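Local coordinates for protein aminotransferase, class I (Staphylococcus aureus, PDB 2O1B) that probably catalyses pyridoxal-phosphate-dependent transfer of an amino group between an amino acid and a 2-oxo acid, as class I aminotransferases do, at residues L305-Q308 against S309-K313; A294-L298 against N299-D303; G59-Q63 against G64-H68. One frame throughout, in Å; residues are numbered along the deposited sequence. Where two conformers were deposited one is given.

Contact 1. Residues L305-Q308 against S309-K313; sequences LEEQ and SNVFK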
loop_
_atom_site.group_PDB
_atom_site.type_symbol
_atom_site.label_atom_id
_atom_site.label_comp_id
_atom_site.label_asym_id
_atom_site.label_seq_id
_atom_site.Cartn_x
_atom_site.Cartn_y
_atom_site.Cartn_z
ATOM N N LEU A 305 10.428 -1.802 -24.348
ATOM C CA LEU A 305 9.420 -2.854 -24.110
ATOM C C LEU A 305 9.499 -3.923 -25.198
ATOM O O LEU A 305 9.357 -5.121 -24.924
ATOM C CB LEU A 305 8.006 -2.269 -24.079
ATOM C CG LEU A 305 7.558 -1.457 -22.859
ATOM C CD1 LEU A 305 6.092 -1.100 -23.014
ATOM C CD2 LEU A 305 7.776 -2.246 -21.575
ATOM N N GLU A 306 9.721 -3.471 -26.430
ATOM C CA GLU A 306 9.867 -4.365 -27.576
ATOM C C GLU A 306 11.119 -5.214 -27.415
ATOM O O GLU A 306 11.073 -6.427 -27.594
ATOM C CB GLU A 306 9.938 -3.564 -28.877
ATOM C CG GLU A 306 9.921 -4.419 -30.140
ATOM C CD GLU A 306 8.579 -5.081 -30.353
ATOM O OE1 GLU A 306 8.499 -6.327 -30.233
ATOM O OE2 GLU A 306 7.595 -4.346 -30.607
ATOM N N GLU A 307 12.231 -4.557 -27.075
ATOM C CA GLU A 307 13.507 -5.220 -26.816
ATOM C C GLU A 307 13.365 -6.342 -25.786
ATOM O O GLU A 307 13.860 -7.450 -26.002
ATOM C CB GLU A 307 14.542 -4.212 -26.320
ATOM C CG GLU A 307 15.926 -4.812 -26.096
ATOM C CD GLU A 307 16.846 -3.909 -25.292
ATOM O OE1 GLU A 307 16.932 -2.696 -25.607
ATOM O OE2 GLU A 307 17.484 -4.422 -24.341
ATOM N N GLN A 308 12.701 -6.031 -24.675
ATOM C CA GLN A 308 12.435 -6.988 -23.601
ATOM C C GLN A 308 11.716 -8.216 -24.121
ATOM O O GLN A 308 12.109 -9.339 -23.822
ATOM C CB GLN A 308 11.579 -6.349 -22.508
ATOM C CG GLN A 308 12.295 -5.324 -21.631
ATOM C CD GLN A 308 13.091 -5.969 -20.518
ATOM O OE1 GLN A 308 14.133 -6.575 -20.766
ATOM N NE2 GLN A 308 12.598 -5.854 -19.276
ATOM N N SER A 309 10.651 -7.995 -24.884
ATOM C CA SER A 309 9.886 -9.093 -25.474
ATOM C C SER A 309 10.782 -9.945 -26.375
ATOM O O SER A 309 10.782 -11.166 -26.286
ATOM C CB SER A 309 8.701 -8.546 -26.272
ATOM O OG SER A 309 7.710 -9.547 -26.456
ATOM N N ASN A 310 11.563 -9.297 -27.231
ATOM C CA ASN A 310 12.439 -10.033 -28.126
ATOM C C ASN A 310 13.495 -10.869 -27.396
ATOM O O ASN A 310 13.751 -12.009 -27.777
ATOM C CB ASN A 310 13.062 -9.098 -29.162
ATOM C CG ASN A 310 12.022 -8.502 -30.102
ATOM O OD1 ASN A 310 12.188 -7.387 -30.605
ATOM N ND2 ASN A 310 10.939 -9.241 -30.336
ATOM N N VAL A 311 14.084 -10.306 -26.339
ATOM C CA VAL A 311 15.110 -10.996 -25.542
ATOM C C VAL A 311 14.555 -12.279 -24.923
ATOM O O VAL A 311 15.213 -13.318 -24.934
ATOM C CB VAL A 311 15.708 -10.073 -24.448
ATOM C CG1 VAL A 311 16.343 -10.886 -23.321
ATOM C CG2 VAL A 311 16.748 -9.095 -25.065
ATOM N N PHE A 312 13.334 -12.215 -24.409
ATOM C CA PHE A 312 12.715 -13.403 -23.826
ATOM C C PHE A 312 12.228 -14.400 -24.869
ATOM O O PHE A 312 12.239 -15.617 -24.636
ATOM C CB PHE A 312 11.644 -13.016 -22.808
ATOM C CG PHE A 312 12.223 -12.653 -21.476
ATOM C CD1 PHE A 312 12.344 -13.609 -20.476
ATOM C CD2 PHE A 312 12.726 -11.374 -21.242
ATOM C CE1 PHE A 312 12.918 -13.288 -19.249
ATOM C CE2 PHE A 312 13.299 -11.050 -20.024
ATOM C CZ PHE A 312 13.389 -12.008 -19.022
ATOM N N LYS A 313 11.846 -13.882 -26.033
ATOM C CA LYS A 313 11.465 -14.709 -27.166
ATOM C C LYS A 313 12.578 -15.684 -27.537
ATOM O O LYS A 313 12.342 -16.895 -27.625
ATOM C CB LYS A 313 11.111 -13.829 -28.355
ATOM C CG LYS A 313 10.629 -14.574 -29.577
ATOM C CD LYS A 313 10.417 -13.578 -30.695
ATOM C CE LYS A 313 9.751 -14.217 -31.886
ATOM N NZ LYS A 313 9.235 -13.160 -32.810
#

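Contact 2. Residues A294-L298 against N299-D303; sequences AIYAL and NHYDD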
loop_
_atom_site.group_PDB
_atom_site.type_symbol
_atom_site.label_atom_id
_atom_site.label_comp_id
_atom_site.label_asym_id
_atom_site.label_seq_id
_atom_site.Cartn_x
_atom_site.Cartn_y
_atom_site.Cartn_z
ATOM N N ALA A 294 8.036 7.055 -13.201
ATOM C CA ALA A 294 7.014 6.310 -13.926
ATOM C C ALA A 294 6.538 7.023 -15.204
ATOM O O ALA A 294 6.346 6.385 -16.253
ATOM C CB ALA A 294 5.844 6.013 -13.009
ATOM N N ILE A 295 6.362 8.343 -15.110
ATOM C CA ILE A 295 5.954 9.177 -16.235
ATOM C C ILE A 295 7.027 9.066 -17.295
ATOM O O ILE A 295 6.740 8.847 -18.471
ATOM C CB ILE A 295 5.808 10.675 -15.814
ATOM C CG1 ILE A 295 4.525 10.893 -15.003
ATOM C CG2 ILE A 295 5.841 11.616 -17.049
ATOM C CD1 ILE A 295 4.558 12.128 -14.086
ATOM N N TYR A 296 8.273 9.217 -16.867
ATOM C CA TYR A 296 9.386 9.181 -17.798
ATOM C C TYR A 296 9.439 7.833 -18.506
ATOM O O TYR A 296 9.626 7.786 -19.713
ATOM C CB TYR A 296 10.694 9.459 -17.074
ATOM C CG TYR A 296 11.808 9.781 -18.025
ATOM C CD1 TYR A 296 12.725 8.806 -18.410
ATOM C CD2 TYR A 296 11.925 11.055 -18.572
ATOM C CE1 TYR A 296 13.742 9.103 -19.295
ATOM C CE2 TYR A 296 12.937 11.362 -19.451
ATOM C CZ TYR A 296 13.840 10.384 -19.805
ATOM O OH TYR A 296 14.842 10.701 -20.680
ATOM N N ALA A 297 9.223 6.747 -17.758
ATOM C CA ALA A 297 9.282 5.401 -18.322
ATOM C C ALA A 297 8.234 5.207 -19.409
ATOM O O ALA A 297 8.561 4.827 -20.532
ATOM C CB ALA A 297 9.132 4.355 -17.235
ATOM N N LEU A 298 6.978 5.482 -19.060
ATOM C CA LEU A 298 5.847 5.321 -19.968
ATOM C C LEU A 298 5.975 6.148 -21.224
ATOM O O LEU A 298 5.681 5.665 -22.314
ATOM C CB LEU A 298 4.534 5.659 -19.251
ATOM C CG LEU A 298 4.133 4.651 -18.171
ATOM C CD1 LEU A 298 3.037 5.218 -17.271
ATOM C CD2 LEU A 298 3.680 3.363 -18.829
ATOM N N ASN A 299 6.420 7.391 -21.067
ATOM C CA ASN A 299 6.560 8.301 -22.200
ATOM C C ASN A 299 7.669 7.939 -23.181
ATOM O O ASN A 299 7.548 8.205 -24.374
ATOM C CB ASN A 299 6.769 9.744 -21.722
ATOM C CG ASN A 299 5.501 10.378 -21.169
ATOM O OD1 ASN A 299 5.571 11.393 -20.471
ATOM N ND2 ASN A 299 4.337 9.790 -21.470
ATOM N N HIS A 300 8.752 7.347 -22.696
ATOM C CA HIS A 300 9.954 7.250 -23.537
ATOM C C HIS A 300 10.450 5.849 -23.877
ATOM O O HIS A 300 11.394 5.716 -24.660
ATOM C CB HIS A 300 11.097 8.049 -22.915
ATOM C CG HIS A 300 10.822 9.512 -22.818
ATOM N ND1 HIS A 300 10.496 10.130 -21.629
ATOM C CD2 HIS A 300 10.831 10.485 -23.759
ATOM C CE1 HIS A 300 10.314 11.422 -21.844
ATOM N NE2 HIS A 300 10.502 11.661 -23.129
ATOM N N TYR A 301 9.831 4.810 -23.316
ATOM C CA TYR A 301 10.425 3.466 -23.431
ATOM C C TYR A 301 9.612 2.391 -24.161
ATOM O O TYR A 301 9.673 1.210 -23.817
ATOM C CB TYR A 301 10.929 2.982 -22.067
ATOM C CG TYR A 301 12.127 3.771 -21.575
ATOM C CD1 TYR A 301 11.958 4.949 -20.845
ATOM C CD2 TYR A 301 13.422 3.338 -21.842
ATOM C CE1 TYR A 301 13.057 5.681 -20.400
ATOM C CE2 TYR A 301 14.526 4.058 -21.398
ATOM C CZ TYR A 301 14.335 5.222 -20.675
ATOM O OH TYR A 301 15.428 5.924 -20.233
ATOM N N ASP A 302 8.884 2.804 -25.193
ATOM C CA ASP A 302 8.168 1.862 -26.057
ATOM C C ASP A 302 9.123 0.860 -26.727
ATOM O O ASP A 302 8.840 -0.337 -26.774
ATOM C CB ASP A 302 7.394 2.626 -27.139
ATOM C CG ASP A 302 6.121 3.264 -26.618
ATOM O OD1 ASP A 302 5.410 3.895 -27.437
ATOM O OD2 ASP A 302 5.830 3.130 -25.410
ATOM N N ASP A 303 10.238 1.361 -27.259
ATOM C CA ASP A 303 11.221 0.508 -27.936
ATOM C C ASP A 303 11.824 -0.511 -26.965
ATOM O O ASP A 303 12.012 -1.686 -27.312
ATOM C CB ASP A 303 12.323 1.351 -28.593
ATOM C CG ASP A 303 11.802 2.223 -29.730
ATOM O OD1 ASP A 303 10.695 1.949 -30.246
ATOM O OD2 ASP A 303 12.504 3.183 -30.114
HETATM O O HOH W 1 16.402 8.602 -22.229
#

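Contact 3. Residues G59-Q63 against G64-H68; sequences GPTPQ and GIIDH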
loop_
_atom_site.group_PDB
_atom_site.type_symbol
_atom_site.label_atom_id
_atom_site.label_comp_id
_atom_site.label_asym_id
_atom_site.label_seq_id
_atom_site.Cartn_x
_atom_site.Cartn_y
_atom_site.Cartn_z
ATOM N N GLY A 59 17.689 -7.821 -15.805
ATOM C CA GLY A 59 18.332 -6.598 -16.243
ATOM C C GLY A 59 18.101 -5.441 -15.292
ATOM O O GLY A 59 17.197 -5.499 -14.444
ATOM N N PRO A 60 18.926 -4.387 -15.422
ATOM C CA PRO A 60 18.791 -3.170 -14.635
ATOM C C PRO A 60 17.697 -2.257 -15.165
ATOM O O PRO A 60 17.269 -2.398 -16.314
ATOM C CB PRO A 60 20.151 -2.488 -14.817
ATOM C CG PRO A 60 20.617 -2.936 -16.157
ATOM C CD PRO A 60 20.069 -4.325 -16.353
ATOM N N THR A 61 17.253 -1.333 -14.323
ATOM C CA THR A 61 16.397 -0.231 -14.739
ATOM C C THR A 61 17.150 0.643 -15.747
ATOM O O THR A 61 18.310 1.014 -15.510
ATOM C CB THR A 61 15.979 0.645 -13.535
ATOM O OG1 THR A 61 15.592 -0.189 -12.426
ATOM C CG2 THR A 61 14.803 1.575 -13.928
ATOM N N PRO A 62 16.509 0.966 -16.883
ATOM C CA PRO A 62 17.223 1.816 -17.851
ATOM C C PRO A 62 17.767 3.098 -17.191
ATOM O O PRO A 62 17.083 3.701 -16.366
ATOM C CB PRO A 62 16.141 2.146 -18.877
ATOM C CG PRO A 62 15.217 0.977 -18.830
ATOM C CD PRO A 62 15.168 0.582 -17.367
ATOM N N GLN A 63 18.985 3.496 -17.538
ATOM C CA GLN A 63 19.660 4.610 -16.853
ATOM C C GLN A 63 18.849 5.910 -16.883
ATOM O O GLN A 63 18.836 6.662 -15.907
ATOM C CB GLN A 63 21.072 4.833 -17.411
ATOM C CG GLN A 63 21.906 5.855 -16.608
ATOM C CD GLN A 63 22.132 5.424 -15.154
ATOM O OE1 GLN A 63 22.303 4.235 -14.865
ATOM N NE2 GLN A 63 22.130 6.392 -14.240
ATOM N N GLY A 64 18.152 6.155 -17.992
ATOM C CA GLY A 64 17.312 7.339 -18.136
ATOM C C GLY A 64 16.220 7.471 -17.085
ATOM O O GLY A 64 15.944 8.578 -16.629
ATOM N N ILE A 65 15.606 6.349 -16.697
ATOM C CA ILE A 65 14.581 6.346 -15.652
ATOM C C ILE A 65 15.215 6.654 -14.302
ATOM O O ILE A 65 14.709 7.493 -13.535
ATOM C CB ILE A 65 13.809 4.997 -15.609
ATOM C CG1 ILE A 65 13.049 4.802 -16.929
ATOM C CG2 ILE A 65 12.855 4.942 -14.417
ATOM C CD1 ILE A 65 12.592 3.365 -17.218
ATOM N N ILE A 66 16.334 5.982 -14.031
ATOM C CA ILE A 66 17.159 6.255 -12.855
ATOM C C ILE A 66 17.566 7.728 -12.745
ATOM O O ILE A 66 17.370 8.332 -11.688
ATOM C CB ILE A 66 18.407 5.327 -12.787
ATOM C CG1 ILE A 66 17.992 3.848 -12.755
ATOM C CG2 ILE A 66 19.256 5.639 -11.554
ATOM C CD1 ILE A 66 17.026 3.495 -11.605
ATOM N N ASP A 67 18.126 8.303 -13.813
ATOM C CA ASP A 67 18.545 9.727 -13.794
ATOM C C ASP A 67 17.405 10.681 -13.452
ATOM O O ASP A 67 17.584 11.630 -12.692
ATOM C CB ASP A 67 19.136 10.180 -15.133
ATOM C CG ASP A 67 20.328 9.365 -15.558
ATOM O OD1 ASP A 67 20.596 9.312 -16.789
ATOM O OD2 ASP A 67 21.002 8.789 -14.672
ATOM N N HIS A 68 16.235 10.433 -14.032
ATOM C CA HIS A 68 15.069 11.264 -13.760
ATOM C C HIS A 68 14.484 11.095 -12.362
ATOM O O HIS A 68 13.981 12.059 -11.785
ATOM C CB HIS A 68 14.012 11.109 -14.852
ATOM C CG HIS A 68 14.234 12.048 -15.996
ATOM N ND1 HIS A 68 13.460 13.168 -16.200
ATOM C CD2 HIS A 68 15.208 12.085 -16.941
ATOM C CE1 HIS A 68 13.918 13.830 -17.248
ATOM N NE2 HIS A 68 14.984 13.199 -17.712
#

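Contact 1. Residues L305-Q308 against S309-K313
Leu305 to Gln308 and Ser309 to Lys313 are successive turns of the helix 302-325, joined first of all by backbone bonds. Four i to i+4 hydrogen bonds run between them. The shorter ones are Asn310 N to Glu306 O and Val311 N to Glu307 O, both 2.9 Å. Ser309 N to Leu305 O and Phe312 N to Gln308 O are longer, at 3.2 Å each.

The polar side-chain contact is looser. In Glu306 the bend at chi2 (69°) carries the carboxylate across the Asn310 side chain, the two planes 27° apart. Glu306 OE1 is 3.8 Å from Asn310 ND2, a loose approach that depends on which conformer of Glu306 is taken.

Apolar atoms pack on the carbonyls of the preceding turn. Val311 CG2 sits 3.5 Å from Glu307 O. The Phe312 ring turns its edge to Gln308 O, and CD2 comes within 3.3 Å of that oxygen, near the ring plane. The ring also makes a cation-pi contact with Arg315.

The polar ends of the buried Gln308 and Ser309 are satisfied by loops outside the helix. Gln308 is bent at chi2 (-82°), and its NE2 bonds to Asn256 OD1 and Gly254 O, with a weak bond to Lys253 O. Ser309 OG takes a hydrogen bond from Gly227 N. Leu305 packs on Phe97 and Gln101 of helix 88-102.

These are the regular turns of a long alpha helix in a PLP-dependent aminotransferase. Gln308 ties it to the chain at and just after the pocket residue Lys253, and Ser309 ties it to Gly227.

Contact 2. Residues A294-L298 against N299-D303
Tyr296 meets His300 and Tyr301 where the helix 288-300 ends. Its CG stands anti to the backbone N (chi1 -165°), which leans the ring over toward the following turn. From CB outward, CG is first to meet the imidazole, 3.9 Å from His300 ND1. On one flank of the ring CD2 and CE2 lie nearer, and CE2 is 3.5 Å from His300 ND1. That nitrogen sits over one ring face, offset toward the rim. The two rings are oblique, with planes 41° apart. On the other flank CD1 and CE1 turn to the second tyrosine, and Tyr296 CE1 is 3.7 Å from Tyr301 CE1. At the tip, Tyr296 OH is 3.0 Å from a water. The same water has a weak, long contact with Tyr301 OH. His68 of helix 63-72 stacks on the Tyr296 ring.

The backbone carbonyl of Tyr296 fixes the imidazole. His300 ND1 donates to Tyr296 O over 3.1 Å, in the carbonyl plane and on a lone pair, with the oxygen 17° out of the imidazole plane. His300 N adds a weak bond to the same oxygen. Ala297 O receives weak bonds from His300 N and Tyr301 N. Asn299 N still makes a regular helical bond to Ile295 O, 3.0 Å; the backbone bonds after it are weak. Beside it Ile295 CG2 touches Asn299 OD1 at 3.4 Å, the two side chains pointing the same way.

Asp302 opens the next helix and forms a salt bridge with Arg100 of helix 88-102. Tyr301 packs on Pro62, Ile65 and Tyr255.

This is a helix-to-helix junction: Tyr301 both leaves the first helix and occupies the N-cap position of helix 302-325.

Contact 3. Residues G59-Q63 against G64-H68
Gln63 and Asp67 grip each other one turn apart at the start of helix 63-72. Gln63 NE2 donates to Asp67 OD2 over 2.7 Å. The bond reaches the carboxylate on its syn side, 28° out of its plane, and the amide and carboxylate planes are 49° apart. Gln63 sets its CG anti to the backbone N and then bends at chi2 (61°), and this folds the amide back over the helix surface. In the backbone, Asp67 N donates to Gln63 O at 2.8 Å. The same two residues are thus joined through backbone and side chains.

Thr61, Pro62, Ile65 and Ile66 form a separate, apolar set of contacts at the same turn. Thr61 and Ile66 cross at about a right angle, with Thr61 CB 3.6 Å from Ile66 CD1. Thr61 CG2 also rests 3.9 Å from Ile65 CG2. Pro62 lies side by side with Ile65, its CD 3.8 Å from Ile65 CD1. Pro62 O closes the turn with weak bonds from Ile65 N and Ile66 N.

Farther out, other parts of the dimer hold these residues in place. Thr61 OG1 and Pro60 O both bond to Asn256, at its carbonyl oxygen and its ND2 respectively. Ile65 lies on Ala293 and Ala297 of helix 288-300. Gln79 of the second subunit packs on Pro60, Thr61 and Ile66.

The whole is a helix N terminus with Pro62 at the N-cap position, placed where the loop from strand 50-51 enters helix 63-72 beside the dimer interface.

From the N terminus, contact 3 comes first, where the loop after strand 50-51 turns into helix 63-72. Contact 2 follows at the junction of helix 288-300 with helix 302-325, and contact 1 continues along the latter. All three are local and in series, so none nests in or crosses another, and none closes a long loop. Contacts 2 and 3 nevertheless touch, with centres about 11 Å apart: Tyr301 OH lies 3.2 Å from Gly64 CA. The early helix is thereby packed against the late helix junction. Contact 1 stays apart from contact 3, but both reach Asn256, in the loop after the pocket residue Lys253.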